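Local coordinates for acyl carrier protein (Thermotoga maritima MSB8, PDB 6LVU) that probably carries the growing acyl chain through fatty acid biosynthesis, as a small helical acyl carrier protein, at residues 4-8 with 25-29; 10-15 with 49-54. All blocks are in the same frame, centred on the assembly; numbering follows the deposited sequence.

Contact 1: 4-8 with 25-29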
ATOM      1  N   ARG A   4      -0.375  13.589  -2.651  1.00 13.84           N
ATOM      2  CA  ARG A   4       0.115  12.296  -3.124  1.00 18.89           C
ATOM      3  C   ARG A   4       1.488  11.994  -2.551  1.00 17.17           C
ATOM      4  O   ARG A   4       1.757  10.869  -2.111  1.00 16.00           O
ATOM      5  CB  ARG A   4       0.196  12.233  -4.647  1.00 15.51           C
ATOM      6  CG  ARG A   4       0.575  10.798  -5.142  1.00 19.79           C
ATOM      7  CD  ARG A   4      -0.020  10.463  -6.483  1.00 20.57           C
ATOM      8  NE  ARG A   4       0.088   9.048  -6.842  1.00 24.00           N
ATOM      9  CZ  ARG A   4      -0.960   8.274  -7.116  1.00 17.14           C
ATOM     10  NH1 ARG A   4      -2.188   8.771  -7.048  1.00 12.06           N
ATOM     11  NH2 ARG A   4      -0.786   7.003  -7.452  1.00 23.63           N
ATOM     12  N   GLU A   5       2.373  12.997  -2.559  1.00 15.13           N
ATOM     13  CA  GLU A   5       3.719  12.805  -2.044  1.00 14.36           C
ATOM     14  C   GLU A   5       3.675  12.459  -0.559  1.00 15.58           C
ATOM     15  O   GLU A   5       4.464  11.630  -0.088  1.00 15.18           O
ATOM     16  CB  GLU A   5       4.562  14.053  -2.315  1.00 17.07           C
ATOM     17  CG  GLU A   5       5.111  14.124  -3.758  1.00 12.00           C
ATOM     18  CD  GLU A   5       5.544  15.563  -4.149  1.00 23.12           C
ATOM     19  OE1 GLU A   5       5.700  16.435  -3.255  1.00 15.11           O
ATOM     20  OE2 GLU A   5       5.747  15.818  -5.353  1.00 23.34           O
ATOM     21  N   GLU A   6       2.734  13.058   0.185  1.00 15.94           N
ATOM     22  CA  GLU A   6       2.561  12.725   1.597  1.00 18.64           C
ATOM     23  C   GLU A   6       2.074  11.291   1.763  1.00 16.69           C
ATOM     24  O   GLU A   6       2.631  10.520   2.550  1.00 16.79           O
ATOM     25  CB  GLU A   6       1.559  13.668   2.261  1.00 19.94           C
ATOM     26  CG  GLU A   6       1.166  13.187   3.668  1.00 22.54           C
ATOM     27  CD  GLU A   6       0.097  14.045   4.352  1.00 34.18           C
ATOM     28  OE1 GLU A   6      -0.526  14.903   3.691  1.00 30.69           O
ATOM     29  OE2 GLU A   6      -0.115  13.854   5.572  1.00 38.09           O
ATOM     30  N   ILE A   7       1.011  10.935   1.043  1.00 14.34           N
ATOM     31  CA  ILE A   7       0.443   9.601   1.147  1.00 12.17           C
ATOM     32  C   ILE A   7       1.470   8.564   0.734  1.00 13.81           C
ATOM     33  O   ILE A   7       1.688   7.566   1.432  1.00 12.45           O
ATOM     34  CB  ILE A   7      -0.824   9.504   0.282  1.00 17.11           C
ATOM     35  CG1 ILE A   7      -1.884  10.464   0.808  1.00 14.18           C
ATOM     36  CG2 ILE A   7      -1.345   8.063   0.244  1.00 12.74           C
ATOM     37  CD1 ILE A   7      -3.025  10.671  -0.147  1.00 19.81           C
ATOM     38  N   PHE A   8       2.132   8.794  -0.400  1.00 13.67           N
ATOM     39  CA  PHE A   8       3.094   7.821  -0.903  1.00 16.03           C
ATOM     40  C   PHE A   8       4.280   7.640   0.050  1.00 14.05           C
ATOM     41  O   PHE A   8       4.772   6.521   0.235  1.00 14.63           O
ATOM     42  CB  PHE A   8       3.580   8.228  -2.298  1.00 13.69           C
ATOM     43  CG  PHE A   8       4.765   7.453  -2.748  1.00 18.53           C
ATOM     44  CD1 PHE A   8       6.025   8.020  -2.748  1.00 26.17           C
ATOM     45  CD2 PHE A   8       4.633   6.131  -3.112  1.00 23.05           C
ATOM     46  CE1 PHE A   8       7.127   7.287  -3.139  1.00 29.79           C
ATOM     47  CE2 PHE A   8       5.729   5.389  -3.491  1.00 23.58           C
ATOM     48  CZ  PHE A   8       6.973   5.966  -3.509  1.00 27.84           C
ATOM     49  N   GLN A  25      13.353   0.056  -2.957  1.00 24.39           N
ATOM     50  CA  GLN A  25      12.587  -0.851  -3.808  1.00 26.81           C
ATOM     51  C   GLN A  25      11.109  -0.477  -3.926  1.00 23.97           C
ATOM     52  O   GLN A  25      10.400  -1.058  -4.761  1.00 18.50           O
ATOM     53  CB  GLN A  25      12.684  -2.303  -3.287  1.00 21.78           C
ATOM     54  CG  GLN A  25      14.083  -2.731  -2.827  1.00 28.26           C
ATOM     55  CD  GLN A  25      14.087  -4.081  -2.101  1.00 35.37           C
ATOM     56  OE1 GLN A  25      14.563  -4.194  -0.966  1.00 27.01           O
ATOM     57  NE2 GLN A  25      13.550  -5.115  -2.765  1.00 25.56           N
ATOM     58  N   VAL A  26      10.606   0.434  -3.100  1.00 23.78           N
ATOM     59  CA  VAL A  26       9.177   0.727  -3.054  1.00 23.15           C
ATOM     60  C   VAL A  26       8.930   1.940  -3.943  1.00 21.92           C
ATOM     61  O   VAL A  26       9.133   3.084  -3.537  1.00 26.41           O
ATOM     62  CB  VAL A  26       8.687   0.945  -1.624  1.00 25.13           C
ATOM     63  CG1 VAL A  26       7.178   1.224  -1.606  1.00 22.79           C
ATOM     64  CG2 VAL A  26       9.031  -0.266  -0.776  1.00 19.93           C
ATOM     65  N   THR A  27       8.477   1.690  -5.163  1.00 21.96           N
ATOM     66  CA  THR A  27       8.143   2.730  -6.121  1.00 21.66           C
ATOM     67  C   THR A  27       6.666   2.629  -6.466  1.00 24.15           C
ATOM     68  O   THR A  27       5.996   1.642  -6.141  1.00 21.55           O
ATOM     69  CB  THR A  27       8.984   2.596  -7.387  1.00 21.26           C
ATOM     70  OG1 THR A  27       8.655   1.360  -8.027  1.00 24.90           O
ATOM     71  CG2 THR A  27      10.480   2.605  -7.041  1.00 23.27           C
ATOM     72  N   GLU A  28       6.157   3.672  -7.133  1.00 18.41           N
ATOM     73  CA  GLU A  28       4.767   3.652  -7.576  1.00 27.11           C
ATOM     74  C   GLU A  28       4.444   2.429  -8.430  1.00 22.32           C
ATOM     75  O   GLU A  28       3.324   1.914  -8.368  1.00 25.16           O
ATOM     76  CB  GLU A  28       4.436   4.913  -8.379  1.00 31.61           C
ATOM     77  CG  GLU A  28       4.401   6.219  -7.589  1.00 35.76           C
ATOM     78  CD  GLU A  28       2.986   6.663  -7.259  1.00 36.03           C
ATOM     79  OE1 GLU A  28       2.054   6.211  -7.967  1.00 28.28           O
ATOM     80  OE2 GLU A  28       2.822   7.508  -6.337  1.00 31.20           O
ATOM     81  N   GLU A  29       5.409   1.938  -9.210  1.00 21.86           N
ATOM     82  CA  GLU A  29       5.185   0.859 -10.173  1.00 27.50           C
ATOM     83  C   GLU A  29       5.395  -0.531  -9.596  1.00 23.07           C
ATOM     84  O   GLU A  29       5.149  -1.510 -10.305  1.00 30.40           O
ATOM     85  CB  GLU A  29       6.111   1.001 -11.392  1.00 25.53           C
ATOM     86  CG  GLU A  29       5.773   2.126 -12.365  1.00 34.69           C
ATOM     87  CD  GLU A  29       5.971   3.501 -11.773  1.00 40.23           C
ATOM     88  OE1 GLU A  29       7.017   3.734 -11.108  1.00 43.14           O
ATOM     89  OE2 GLU A  29       5.071   4.348 -11.979  1.00 40.73           O
TER
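R4 and F8, one turn apart on helix 4-19, both set CG anti to the backbone N (chi1 -174° and 168°), and this sends the guanidinium and the phenyl ring across to E28 in the long loop that follows the helix. That loop, running from the first helix toward helix 42-54, is a hallmark of the acyl carrier protein fold, and here it is pinned against the first turns of its own helix. E28 reaches back with a chain bent at chi2, and R4 grips its carboxylate side-on, through NE and NH2. Two bonds form, one to each oxygen: NE of R4 gives a nearly straight bond to OE2 of E28 (3.2 Å), and NH2 of R4 meets the syn lone pair of OE1 of E28 at 3.0 Å. The guanidinium and carboxylate planes are 34° apart, so the pair is not coplanar. R4 NH1 turns to the C-terminal helix 69-79, where S74 and E77 take it, while the backbone of E28 is bonded to G70; loop and two helices are thus tied at one corner. With an alanine in place of R4, E28 would probably lose its charged mate and its carboxylate be set free to turn, and S74 and E77 would lose a shared partner. Next to the salt bridge lies F8, whose ring passes E28 obliquely, CD2 of F8 standing 3.9 Å from OE2 of E28. Its far end runs on to the backbone at V26 and T27, and there CZ of F8 meets the carbonyl O of V26 edge-on at 3.6 Å.

Contact 2: 10-15 with 49-54. With ZN (zinc ion), chain E; ZN (zinc ion), chain C.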
ATOM      1  N   LYS A  10       4.269   7.920   3.339  1.00 13.65           N
ATOM      2  CA  LYS A  10       3.814   7.114   4.474  1.00 16.59           C
ATOM      3  C   LYS A  10       3.498   5.683   4.057  1.00 20.53           C
ATOM      4  O   LYS A  10       3.722   4.738   4.829  1.00 19.44           O
ATOM      5  CB  LYS A  10       2.595   7.765   5.126  1.00 11.79           C
ATOM      6  CG  LYS A  10       2.887   9.128   5.810  1.00 14.20           C
ATOM      7  CD  LYS A  10       1.572   9.687   6.393  1.00 16.47           C
ATOM      8  CE  LYS A  10       1.783  10.713   7.483  1.00 21.16           C
ATOM      9  NZ  LYS A  10       1.686  12.099   6.965  1.00 21.92           N
ATOM     10  N   VAL A  11       2.923   5.506   2.866  1.00 13.33           N
ATOM     11  CA  VAL A  11       2.678   4.152   2.380  1.00 16.25           C
ATOM     12  C   VAL A  11       3.995   3.414   2.246  1.00 15.68           C
ATOM     13  O   VAL A  11       4.102   2.222   2.558  1.00 15.78           O
ATOM     14  CB  VAL A  11       1.912   4.193   1.043  1.00 13.24           C
ATOM     15  CG1 VAL A  11       2.114   2.884   0.294  1.00 11.95           C
ATOM     16  CG2 VAL A  11       0.408   4.472   1.282  1.00 12.14           C
ATOM     17  N   LYS A  12       5.030   4.126   1.811  1.00 15.92           N
ATOM     18  CA  LYS A  12       6.302   3.485   1.532  1.00 17.44           C
ATOM     19  C   LYS A  12       6.992   3.064   2.822  1.00 20.00           C
ATOM     20  O   LYS A  12       7.550   1.964   2.902  1.00 15.88           O
ATOM     21  CB  LYS A  12       7.169   4.442   0.711  1.00 15.83           C
ATOM     22  CG  LYS A  12       8.642   4.107   0.685  1.00 23.52           C
ATOM     23  CD  LYS A  12       9.381   5.055  -0.251  1.00 23.29           C
ATOM     24  CE  LYS A  12       9.364   6.473   0.303  1.00 28.49           C
ATOM     25  NZ  LYS A  12       9.971   7.462  -0.629  1.00 36.37           N
ATOM     26  N   SER A  13       6.900   3.894   3.863  1.00 17.40           N
ATOM     27  CA  SER A  13       7.495   3.547   5.144  1.00 17.97           C
ATOM     28  C   SER A  13       6.802   2.334   5.751  1.00 17.50           C
ATOM     29  O   SER A  13       7.457   1.398   6.224  1.00 16.09           O
ATOM     30  CB  SER A  13       7.412   4.751   6.087  1.00 16.66           C
ATOM     31  OG  SER A  13       8.284   5.786   5.641  1.00 21.01           O
ATOM     32  N   ILE A  14       5.471   2.336   5.753  1.00 15.23           N
ATOM     33  CA  ILE A  14       4.738   1.212   6.321  1.00 13.39           C
ATOM     34  C   ILE A  14       5.090  -0.075   5.584  1.00 13.80           C
ATOM     35  O   ILE A  14       5.316  -1.113   6.210  1.00 14.96           O
ATOM     36  CB  ILE A  14       3.225   1.494   6.287  1.00 15.11           C
ATOM     37  CG1 ILE A  14       2.886   2.654   7.235  1.00 18.26           C
ATOM     38  CG2 ILE A  14       2.438   0.265   6.627  1.00 13.80           C
ATOM     39  CD1 ILE A  14       1.479   3.211   7.036  1.00 15.82           C
ATOM     40  N   ILE A  15       5.138  -0.023   4.246  1.00 16.20           N
ATOM     41  CA  ILE A  15       5.442  -1.238   3.487  1.00 18.32           C
ATOM     42  C   ILE A  15       6.834  -1.722   3.830  1.00 20.01           C
ATOM     43  O   ILE A  15       7.053  -2.917   4.081  1.00 15.62           O
ATOM     44  CB  ILE A  15       5.287  -0.989   1.974  1.00 17.11           C
ATOM     45  CG1 ILE A  15       3.815  -0.913   1.587  1.00 20.93           C
ATOM     46  CG2 ILE A  15       5.991  -2.079   1.181  1.00 16.47           C
ATOM     47  CD1 ILE A  15       3.599  -0.659   0.097  1.00 13.59           C
ATOM     48  N   ASP A  49      -3.580  -1.342   8.197  1.00 25.61           N
ATOM     49  CA  ASP A  49      -2.627  -0.379   8.722  1.00 24.58           C
ATOM     50  C   ASP A  49      -2.752   0.955   7.993  1.00 23.12           C
ATOM     51  O   ASP A  49      -2.764   2.012   8.637  1.00 22.91           O
ATOM     52  CB  ASP A  49      -1.227  -0.981   8.642  1.00 23.26           C
ATOM     53  CG  ASP A  49      -1.126  -2.266   9.454  1.00 31.04           C
ATOM     54  OD1 ASP A  49      -1.877  -2.386  10.451  1.00 33.91           O
ATOM     55  OD2 ASP A  49      -0.349  -3.172   9.091  1.00 37.43           O
ATOM     56  N   PHE A  50      -2.929   0.923   6.660  1.00 21.97           N
ATOM     57  CA  PHE A  50      -3.228   2.146   5.910  1.00 20.78           C
ATOM     58  C   PHE A  50      -4.562   2.750   6.330  1.00 22.28           C
ATOM     59  O   PHE A  50      -4.698   3.978   6.409  1.00 23.52           O
ATOM     60  CB  PHE A  50      -3.217   1.879   4.397  1.00 17.97           C
ATOM     61  CG  PHE A  50      -1.907   1.329   3.884  1.00 17.68           C
ATOM     62  CD1 PHE A  50      -0.695   1.786   4.400  1.00 21.78           C
ATOM     63  CD2 PHE A  50      -1.880   0.342   2.923  1.00 15.62           C
ATOM     64  CE1 PHE A  50       0.511   1.261   3.954  1.00 18.24           C
ATOM     65  CE2 PHE A  50      -0.672  -0.173   2.465  1.00 17.81           C
ATOM     66  CZ  PHE A  50       0.517   0.282   2.975  1.00 14.87           C
ATOM     67  N   GLU A  51      -5.559   1.903   6.603  1.00 22.80           N
ATOM     68  CA  GLU A  51      -6.857   2.403   7.054  1.00 24.55           C
ATOM     69  C   GLU A  51      -6.720   3.216   8.334  1.00 27.19           C
ATOM     70  O   GLU A  51      -7.282   4.312   8.449  1.00 26.76           O
ATOM     71  CB  GLU A  51      -7.818   1.234   7.268  1.00 27.58           C
ATOM     72  CG  GLU A  51      -8.586   0.863   6.012  1.00 35.12           C
ATOM     73  CD  GLU A  51      -9.413  -0.392   6.151  1.00 38.69           C
ATOM     74  OE1 GLU A  51     -10.224  -0.664   5.240  1.00 44.10           O
ATOM     75  OE2 GLU A  51      -9.284  -1.104   7.172  1.00 41.85           O
ATOM     76  N   SER A  52      -5.948   2.707   9.293  1.00 24.78           N
ATOM     77  CA  SER A  52      -5.729   3.409  10.548  1.00 21.66           C
ATOM     78  C   SER A  52      -4.753   4.566  10.387  1.00 24.38           C
ATOM     79  O   SER A  52      -4.804   5.525  11.157  1.00 26.16           O
ATOM     80  CB  SER A  52      -5.223   2.424  11.601  1.00 30.76           C
ATOM     81  OG  SER A  52      -4.455   3.075  12.592  1.00 40.00           O
ATOM     82  N   GLU A  53      -3.847   4.489   9.414  1.00 22.62           N
ATOM     83  CA  GLU A  53      -2.883   5.564   9.216  1.00 20.69           C
ATOM     84  C   GLU A  53      -3.553   6.843   8.700  1.00 21.38           C
ATOM     85  O   GLU A  53      -3.256   7.945   9.172  1.00 20.67           O
ATOM     86  CB  GLU A  53      -1.788   5.080   8.265  1.00 18.98           C
ATOM     87  CG  GLU A  53      -0.608   5.985   8.136  1.00 19.90           C
ATOM     88  CD  GLU A  53       0.208   6.064   9.419  1.00 24.94           C
ATOM     89  OE1 GLU A  53       0.872   7.103   9.622  1.00 22.68           O
ATOM     90  OE2 GLU A  53       0.189   5.098  10.224  1.00 25.98           O
ATOM     91  N   PHE A  54      -4.454   6.728   7.730  1.00 21.43           N
ATOM     92  CA  PHE A  54      -5.018   7.898   7.078  1.00 20.23           C
ATOM     93  C   PHE A  54      -6.466   8.147   7.457  1.00 26.34           C
ATOM     94  O   PHE A  54      -7.058   9.122   6.976  1.00 30.23           O
ATOM     95  CB  PHE A  54      -4.907   7.768   5.560  1.00 18.74           C
ATOM     96  CG  PHE A  54      -3.503   7.600   5.071  1.00 17.45           C
ATOM     97  CD1 PHE A  54      -2.677   8.689   4.920  1.00 16.37           C
ATOM     98  CD2 PHE A  54      -3.012   6.343   4.777  1.00 16.36           C
ATOM     99  CE1 PHE A  54      -1.379   8.530   4.476  1.00 18.83           C
ATOM    100  CE2 PHE A  54      -1.722   6.176   4.328  1.00 18.84           C
ATOM    101  CZ  PHE A  54      -0.900   7.269   4.180  1.00 15.95           C
TER
HETATM  102 ZN    ZN E 103      -2.005  -4.447  10.906  1.00 53.75          ZN
HETATM  103 ZN    ZN C 101       2.464   6.998  10.976  1.00 28.67          ZN
HETATM  104  O   HOH W   1       1.684   6.870  13.072  1.00 33.41           O
HETATM  105  O   HOH W   2       0.272  -4.763  11.005  1.00 28.28           O
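I14 and F50 lie alongside each other, pointing opposite ways, where helix 10-15 packs on helix 49-54, part of the helical bundle of the acyl carrier protein. The segments run closer to antiparallel than parallel, at 138°, their axes 11.0 Å apart, a gap bridged by large side chains. The main bump is the ring of F50. It pushes in among V11, I14 and I15: CG2 of V11 lies over one face, offset toward the rim, CG1 of I15 meets the edge at CZ of F50 (3.8 Å), and CG2 of I14 presses on CE1 of F50 at 3.4 Å, tight packing. I14 has CG1 anti to its carbonyl carbon (chi1 -67°), which carries CD1 into the angle between F50 and E53, 3.6 Å from CG of E53. One turn on, F54 fills the next hollow, with CZ against CB of K10 (3.7 Å) and CE2 against CG2 of V11 (4.1 Å). I72 and I76 of helix 69-79 complete the core around V11 and the two rings.

The outer margin is polar. The amine of K10 turns away to E6, while OE1 of E53 binds one zinc ion at 2.1 Å and OD1 of D49 another, shared with D45. Between the two helices the side chains that touch are mostly apolar, so the contact rests on shape and hydrophobic burial, and the metals probably offset acidic charge along its outer margin.

From the N terminus, helix 4-19 serves both contacts: its first turns belong to contact 1, its middle to contact 2. Contact 1 closes the shorter loop, folding residues 25-29 back on the start of the helix across 16 intervening residues. Contact 2 opens inside that loop and ends beyond it, at 49-54, after 33 residues, so the two cross. One ties the long connecting loop to the first helix, the other ties helix 42-54 to it. They touch where V26 packs on K12 and I15, and where the carbonyl of I7 meets F54, and helix 69-79 borders both, joining them into one small bundle.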